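Local coordinates for protein probable thiol peroxidase (Chromobacterium violaceum, PDB 3KEB) that is a probable thiol peroxidase of the redoxin family, with a thioredoxin-like fold and a peroxidase activity so far only inferred, at residues L69-E72 and T73-F76; T89-P93 and S94-R98; A97-R100 and H101-L105. All coordinates share one frame; numbering follows the deposited sequence.

Contacts 1 and 3 belong to the helices of successive beta-alpha-beta units. Contact 1 lies in helix 67-77, between strands 51-55 and 84-89; contact 3 lies at and just past the end of helix 93-103, which joins strands 84-89 and 109-112. Contact 2 is where that second helix begins, so contacts 2 and 3 share Ala97 and Arg98. Contact 2 is buried, with serine and aspartate side chains bonded within the chain and to the second subunit. The other two are partly buried and carry charged groups on their outer sides: stacked arginines with a glutamate in contact 1, and in contact 3 two arginines, each linked through a water to the end of the helix. Leu70 of contact 1 packs on Leu105 of contact 3.

Contact 1: L69-E72 and T73-F76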
loop_
_atom_site.group_PDB
_atom_site.type_symbol
_atom_site.label_atom_id
_atom_site.label_comp_id
_atom_site.label_asym_id
_atom_site.label_seq_id
_atom_site.Cartn_x
_atom_site.Cartn_y
_atom_site.Cartn_z
ATOM N N LEU A 69 10.545 -13.841 6.999
ATOM C CA LEU A 69 11.369 -13.007 7.826
ATOM C C LEU A 69 10.663 -12.485 9.055
ATOM O O LEU A 69 11.298 -12.345 10.132
ATOM C CB LEU A 69 11.833 -11.801 7.015
ATOM C CG LEU A 69 12.781 -10.771 7.713
ATOM C CD1 LEU A 69 14.073 -11.346 8.108
ATOM C CD2 LEU A 69 13.045 -9.605 6.795
ATOM N N LEU A 70 9.396 -12.142 8.893
ATOM C CA LEU A 70 8.605 -11.742 10.035
ATOM C C LEU A 70 8.547 -12.888 11.047
ATOM O O LEU A 70 8.647 -12.643 12.239
ATOM C CB LEU A 70 7.185 -11.348 9.642
ATOM C CG LEU A 70 6.279 -10.796 10.766
ATOM C CD1 LEU A 70 7.010 -9.665 11.554
ATOM C CD2 LEU A 70 4.968 -10.293 10.182
ATOM N N ARG A 71 8.336 -14.115 10.548
ATOM C CA ARG A 71 8.263 -15.256 11.399
ATOM C C ARG A 71 9.567 -15.461 12.196
ATOM O O ARG A 71 9.537 -15.796 13.409
ATOM C CB ARG A 71 7.936 -16.519 10.585
ATOM C CG ARG A 71 7.801 -17.818 11.437
ATOM C CD ARG A 71 7.873 -19.121 10.595
ATOM N NE ARG A 71 9.268 -19.444 10.241
ATOM C CZ ARG A 71 9.643 -20.352 9.323
ATOM N NH1 ARG A 71 8.736 -21.042 8.636
ATOM N NH2 ARG A 71 10.934 -20.584 9.112
ATOM N N GLU A 72 10.712 -15.324 11.535
ATOM C CA GLU A 72 12.006 -15.529 12.207
ATOM C C GLU A 72 12.203 -14.454 13.297
ATOM O O GLU A 72 12.781 -14.685 14.348
ATOM C CB GLU A 72 13.141 -15.490 11.163
ATOM C CG GLU A 72 13.041 -16.661 10.229
ATOM C CD GLU A 72 13.079 -17.960 10.955
ATOM O OE1 GLU A 72 14.148 -18.207 11.545
ATOM O OE2 GLU A 72 12.055 -18.701 10.980
ATOM N N THR A 73 11.708 -13.282 13.017
ATOM C CA THR A 73 11.797 -12.149 13.949
ATOM C C THR A 73 10.864 -12.423 15.157
ATOM O O THR A 73 11.271 -12.186 16.286
ATOM C CB THR A 73 11.363 -10.822 13.280
ATOM O OG1 THR A 73 12.167 -10.540 12.127
ATOM C CG2 THR A 73 11.512 -9.623 14.268
ATOM N N ARG A 74 9.644 -12.899 14.922
ATOM C CA ARG A 74 8.742 -13.310 16.013
ATOM C C ARG A 74 9.390 -14.393 16.870
ATOM O O ARG A 74 9.347 -14.338 18.112
ATOM C CB ARG A 74 7.396 -13.828 15.475
ATOM C CG ARG A 74 6.609 -12.747 14.783
ATOM C CD ARG A 74 5.200 -13.171 14.304
ATOM N NE ARG A 74 5.161 -14.081 13.152
ATOM C CZ ARG A 74 4.758 -15.348 13.214
ATOM N NH1 ARG A 74 4.764 -16.095 12.124
ATOM N NH2 ARG A 74 4.389 -15.884 14.384
ATOM N N ARG A 75 9.998 -15.392 16.222
ATOM C CA ARG A 75 10.662 -16.445 16.945
ATOM C C ARG A 75 11.830 -15.925 17.811
ATOM O O ARG A 75 11.982 -16.334 18.986
ATOM C CB ARG A 75 11.137 -17.585 16.031
ATOM C CG ARG A 75 9.965 -18.461 15.554
ATOM C CD ARG A 75 10.378 -19.339 14.403
ATOM N NE ARG A 75 9.305 -20.227 13.931
ATOM C CZ ARG A 75 9.507 -21.214 13.067
ATOM N NH1 ARG A 75 10.741 -21.453 12.607
ATOM N NH2 ARG A 75 8.492 -21.987 12.688
ATOM N N PHE A 76 12.642 -15.032 17.256
ATOM C CA PHE A 76 13.716 -14.413 18.026
ATOM C C PHE A 76 13.151 -13.787 19.288
ATOM O O PHE A 76 13.710 -13.937 20.375
ATOM C CB PHE A 76 14.323 -13.304 17.197
ATOM C CG PHE A 76 15.246 -12.453 17.952
ATOM C CD1 PHE A 76 16.451 -12.986 18.428
ATOM C CD2 PHE A 76 14.946 -11.129 18.169
ATOM C CE1 PHE A 76 17.320 -12.185 19.139
ATOM C CE2 PHE A 76 15.831 -10.315 18.889
ATOM C CZ PHE A 76 17.021 -10.851 19.335
HETATM O O HOH W 1 13.066 -20.345 13.258
#
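The guanidinium of Arg71 lies flat against that of Arg75, one helical turn on, their centres 3.9 Å apart and their planes only 12° from parallel. The stack is offset: Arg71 NE sits over the centre of the Arg75 group, 3.3 Å from Arg75 CZ, whereas Arg75 NH2 lies above the rim of the Arg71 group. At the edge of Arg71, in its plane, lie Glu72 CD and OE2. Both NE and NH2 of Arg71 donate to the single oxygen Glu72 OE2, NE nearly along the C-O axis and NH2, at 2.9 Å, from above the carboxylate plane; this side-on salt bridge fixes the rotation of the Arg71 group. The same Glu72 OE2 lies 3.5 Å from Arg75 NH1, but well out of the Arg75 plane, so this second salt bridge works by charge alone. A water in the plane of Arg75 accepts from its NH1 and donates to Glu72 OE1. The carboxylate at the edge, near both groups, probably eases the repulsion between the two stacked positive charges.

On the inner side Thr73 turns OG1 back along the helix, anti to the carbonyl carbon (chi1 -58°), and gives a 2.8 Å bond to Leu69 O. Thr73 N reaches that carbonyl from the opposite face of its plane. Thr73 also packs on Leu52, Val54 and Leu85, and Leu70 on Leu85 and Val87, seating helix 67-77 on strands 51-55 and 84-89; Phe76 meets Trp80 and, on helix 164-177, Phe164 and Ile167.

Contact 2: T89-P93 and S94-R98; sequences TVDSP and SSLAR
Ser92 is the N-cap of helix 93-103, its OG taking the N-H of Ser95, and the same OG is hydrogen-bonded across the dimer boundary to Asp91 OD1 of the second subunit; Asp91 OD1 here meets Ser92 OG of that subunit in return. The capping bond from Ser95 N to Ser92 OG is 3.0 Å long and fairly straight at 163°. It depends on a chi1 of 64°, which places OG between the backbone N and the carbonyl carbon, facing the first turn. A water accepts from Ser92 N and donates to Ser95 OG. Ser95 OG is also hydrogen-bonded to Asp60 of the second subunit, and Ser94 OG to Glu61 of that subunit.

Where strand 84-89 gives way to the loop, Thr89 forms an ST turn: its OG1 accepts from Asp91 N and donates to Asp91 OD2, arriving from above the carboxylate plane. Ser58 and Val59 hold the two oxygens of that carboxylate as well. Leu96 reaches back from the helix, crossing Asp91 at about a right angle, and also packs on Leu110 and Ser112 of strand 109-112. Its CD2 ends 3.9 Å from Asp91 CB and the same distance from Thr89 OG1.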
loop_
_atom_site.group_PDB
_atom_site.type_symbol
_atom_site.label_atom_id
_atom_site.label_comp_id
_atom_site.label_asym_id
_atom_site.label_seq_id
_atom_site.Cartn_x
_atom_site.Cartn_y
_atom_site.Cartn_z
ATOM N N THR A 89 5.466 -1.081 6.506
ATOM C CA THR A 89 5.546 -1.379 5.101
ATOM C C THR A 89 4.733 -0.420 4.257
ATOM O O THR A 89 3.989 0.416 4.766
ATOM C CB THR A 89 5.071 -2.813 4.728
ATOM O OG1 THR A 89 3.650 -2.843 4.716
ATOM C CG2 THR A 89 5.536 -3.933 5.705
ATOM N N VAL A 90 4.825 -0.604 2.954
ATOM C CA VAL A 90 4.058 0.151 1.985
ATOM C C VAL A 90 2.653 -0.364 1.766
ATOM O O VAL A 90 1.860 0.260 1.041
ATOM C CB VAL A 90 4.816 0.231 0.604
ATOM C CG1 VAL A 90 4.566 -1.003 -0.275
ATOM C CG2 VAL A 90 4.432 1.504 -0.117
ATOM N N ASP A 91 2.339 -1.494 2.380
ATOM C CA ASP A 91 1.009 -2.069 2.251
ATOM C C ASP A 91 -0.057 -1.111 2.742
ATOM O O ASP A 91 0.195 -0.285 3.647
ATOM C CB ASP A 91 0.892 -3.356 3.052
ATOM C CG ASP A 91 1.826 -4.403 2.588
ATOM O OD1 ASP A 91 1.832 -4.691 1.360
ATOM O OD2 ASP A 91 2.540 -4.998 3.449
ATOM N N SER A 92 -1.252 -1.240 2.184
ATOM C CA SER A 92 -2.379 -0.456 2.659
ATOM C C SER A 92 -2.760 -0.914 4.091
ATOM O O SER A 92 -2.586 -2.095 4.436
ATOM C CB SER A 92 -3.592 -0.620 1.771
ATOM O OG SER A 92 -4.039 -1.968 1.808
ATOM N N PRO A 93 -3.364 -0.004 4.885
ATOM C CA PRO A 93 -3.936 -0.475 6.127
ATOM C C PRO A 93 -4.890 -1.657 5.944
ATOM O O PRO A 93 -4.887 -2.582 6.761
ATOM C CB PRO A 93 -4.653 0.746 6.658
ATOM C CG PRO A 93 -3.884 1.918 6.124
ATOM C CD PRO A 93 -3.430 1.459 4.740
ATOM N N SER A 94 -5.710 -1.637 4.909
ATOM C CA SER A 94 -6.658 -2.742 4.660
ATOM C C SER A 94 -5.937 -4.097 4.511
ATOM O O SER A 94 -6.424 -5.140 5.015
ATOM C CB SER A 94 -7.502 -2.454 3.404
ATOM O OG SER A 94 -8.032 -1.111 3.493
ATOM N N SER A 95 -4.861 -4.113 3.726
ATOM C CA SER A 95 -4.064 -5.341 3.565
ATOM C C SER A 95 -3.357 -5.769 4.847
ATOM O O SER A 95 -3.249 -6.956 5.108
ATOM C CB SER A 95 -3.022 -5.198 2.451
ATOM O OG SER A 95 -3.679 -4.911 1.234
ATOM N N LEU A 96 -2.889 -4.809 5.643
ATOM C CA LEU A 96 -2.259 -5.117 6.949
ATOM C C LEU A 96 -3.322 -5.769 7.876
ATOM O O LEU A 96 -3.055 -6.766 8.550
ATOM C CB LEU A 96 -1.639 -3.854 7.547
ATOM C CG LEU A 96 -0.433 -3.282 6.802
ATOM C CD1 LEU A 96 0.013 -1.895 7.379
ATOM C CD2 LEU A 96 0.715 -4.289 6.799
ATOM N N ALA A 97 -4.539 -5.227 7.879
ATOM C CA ALA A 97 -5.629 -5.795 8.657
ATOM C C ALA A 97 -5.966 -7.210 8.214
ATOM O O ALA A 97 -6.184 -8.114 9.063
ATOM C CB ALA A 97 -6.836 -4.874 8.638
ATOM N N ARG A 98 -5.955 -7.444 6.907
ATOM C CA ARG A 98 -6.183 -8.785 6.373
ATOM C C ARG A 98 -5.067 -9.761 6.844
ATOM O O ARG A 98 -5.362 -10.853 7.293
ATOM C CB ARG A 98 -6.197 -8.781 4.865
ATOM C CG ARG A 98 -6.376 -10.140 4.283
ATOM C CD ARG A 98 -5.507 -10.308 3.044
ATOM N NE ARG A 98 -5.513 -11.724 2.689
ATOM C CZ ARG A 98 -4.499 -12.577 2.849
ATOM N NH1 ARG A 98 -3.306 -12.184 3.339
ATOM N NH2 ARG A 98 -4.689 -13.838 2.475
HETATM O O HOH W 2 -1.377 -3.576 0.301
#

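Contact 3: A97-R100 and H101-L105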
loop_
_atom_site.group_PDB
_atom_site.type_symbol
_atom_site.label_atom_id
_atom_site.label_comp_id
_atom_site.label_asym_id
_atom_site.label_seq_id
_atom_site.Cartn_x
_atom_site.Cartn_y
_atom_site.Cartn_z
ATOM N N ALA A 97 -4.539 -5.227 7.879
ATOM C CA ALA A 97 -5.629 -5.795 8.657
ATOM C C ALA A 97 -5.966 -7.210 8.214
ATOM O O ALA A 97 -6.184 -8.114 9.063
ATOM C CB ALA A 97 -6.836 -4.874 8.638
ATOM N N ARG A 98 -5.955 -7.444 6.907
ATOM C CA ARG A 98 -6.183 -8.785 6.373
ATOM C C ARG A 98 -5.067 -9.761 6.844
ATOM O O ARG A 98 -5.362 -10.853 7.293
ATOM C CB ARG A 98 -6.197 -8.781 4.865
ATOM C CG ARG A 98 -6.376 -10.140 4.283
ATOM C CD ARG A 98 -5.507 -10.308 3.044
ATOM N NE ARG A 98 -5.513 -11.724 2.689
ATOM C CZ ARG A 98 -4.499 -12.577 2.849
ATOM N NH1 ARG A 98 -3.306 -12.184 3.339
ATOM N NH2 ARG A 98 -4.689 -13.838 2.475
ATOM N N ALA A 99 -3.812 -9.332 6.777
ATOM C CA ALA A 99 -2.680 -10.151 7.282
ATOM C C ALA A 99 -2.881 -10.544 8.756
ATOM O O ALA A 99 -2.715 -11.707 9.107
ATOM C CB ALA A 99 -1.389 -9.419 7.139
ATOM N N ARG A 100 -3.305 -9.592 9.573
ATOM C CA ARG A 100 -3.546 -9.863 10.991
ATOM C C ARG A 100 -4.657 -10.895 11.147
ATOM O O ARG A 100 -4.517 -11.840 11.926
ATOM C CB ARG A 100 -3.888 -8.626 11.779
ATOM C CG ARG A 100 -3.788 -8.895 13.274
ATOM C CD ARG A 100 -4.244 -7.723 14.068
ATOM N NE ARG A 100 -3.447 -6.534 13.913
ATOM C CZ ARG A 100 -2.246 -6.356 14.454
ATOM N NH1 ARG A 100 -1.637 -7.318 15.154
ATOM N NH2 ARG A 100 -1.630 -5.197 14.259
ATOM N N HIS A 101 -5.761 -10.695 10.429
ATOM C CA HIS A 101 -6.875 -11.599 10.452
ATOM C C HIS A 101 -6.456 -12.999 10.080
ATOM O O HIS A 101 -6.915 -13.981 10.682
ATOM C CB HIS A 101 -7.933 -11.076 9.487
ATOM C CG HIS A 101 -9.185 -11.863 9.485
ATOM N ND1 HIS A 101 -10.118 -11.780 10.497
ATOM C CD2 HIS A 101 -9.685 -12.731 8.574
ATOM C CE1 HIS A 101 -11.131 -12.589 10.218
ATOM N NE2 HIS A 101 -10.905 -13.157 9.045
ATOM N N GLU A 102 -5.627 -13.114 9.048
ATOM C CA GLU A 102 -5.259 -14.427 8.480
ATOM C C GLU A 102 -4.108 -15.121 9.234
ATOM O O GLU A 102 -4.073 -16.351 9.301
ATOM C CB GLU A 102 -4.858 -14.293 7.021
ATOM C CG GLU A 102 -5.998 -13.905 6.074
ATOM C CD GLU A 102 -7.069 -14.960 5.992
ATOM O OE1 GLU A 102 -6.690 -16.136 5.868
ATOM O OE2 GLU A 102 -8.273 -14.619 6.064
ATOM N N HIS A 103 -3.191 -14.350 9.801
ATOM C CA HIS A 103 -1.967 -14.901 10.415
ATOM C C HIS A 103 -1.811 -14.661 11.920
ATOM O O HIS A 103 -0.925 -15.227 12.546
ATOM C CB HIS A 103 -0.750 -14.359 9.694
ATOM C CG HIS A 103 -0.778 -14.606 8.220
ATOM N ND1 HIS A 103 -0.727 -15.875 7.681
ATOM C CD2 HIS A 103 -0.857 -13.751 7.166
ATOM C CE1 HIS A 103 -0.795 -15.796 6.358
ATOM N NE2 HIS A 103 -0.864 -14.516 6.018
ATOM N N GLY A 104 -2.675 -13.863 12.520
ATOM C CA GLY A 104 -2.610 -13.595 13.963
ATOM C C GLY A 104 -1.685 -12.482 14.431
ATOM O O GLY A 104 -2.145 -11.431 14.879
ATOM N N LEU A 105 -0.387 -12.707 14.359
ATOM C CA LEU A 105 0.591 -11.627 14.590
ATOM C C LEU A 105 0.358 -10.955 15.939
ATOM O O LEU A 105 0.265 -9.737 16.046
ATOM C CB LEU A 105 0.544 -10.611 13.413
ATOM C CG LEU A 105 0.733 -11.265 12.031
ATOM C CD1 LEU A 105 0.700 -10.247 10.855
ATOM C CD2 LEU A 105 2.065 -12.106 11.922
HETATM O O HOH W 3 -1.448 -14.500 3.526
HETATM O O HOH W 4 -3.165 -9.806 16.489
#
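Arg98 spreads its guanidinium over the aliphatic part of Glu102 one turn on, with Glu102 CG 3.7 Å above the plane and over its centre. Chi1 of -68° sets Glu102 CG beside the backbone N, under that face, and the bend at chi2 then turns the carboxylate. Glu102 OE1 stays 4.6 Å from Arg98 NH2, and the salt bridge of Arg98 NH2 is instead made to Glu102 of the second subunit. At the guanidinium edge, Arg98 NH1 donates to a water 3.0 Å away, which also lies in the ring plane of His103 and is hydrogen-bonded to its NE2.

Arg100 runs out extended, then bends at chi3. Its CG lies 3.4 Å from Gly104 O, and a water joins Arg100 NH1 to that carbonyl. Arg100 is also fixed by a salt bridge to Asp36 and a hydrogen bond to Ile108 O. Leu105 turns back so that CD1 comes within 4.3 Å of Ala99 CB.

Gly104 N still bonds to Arg100 O, but with phi positive (85°) it is the first residue to leave the helical conformation. Helix 93-103, which ends here, is that of the beta-alpha-beta crossover from strand 84-89 to strand 109-112 in the thioredoxin-like fold.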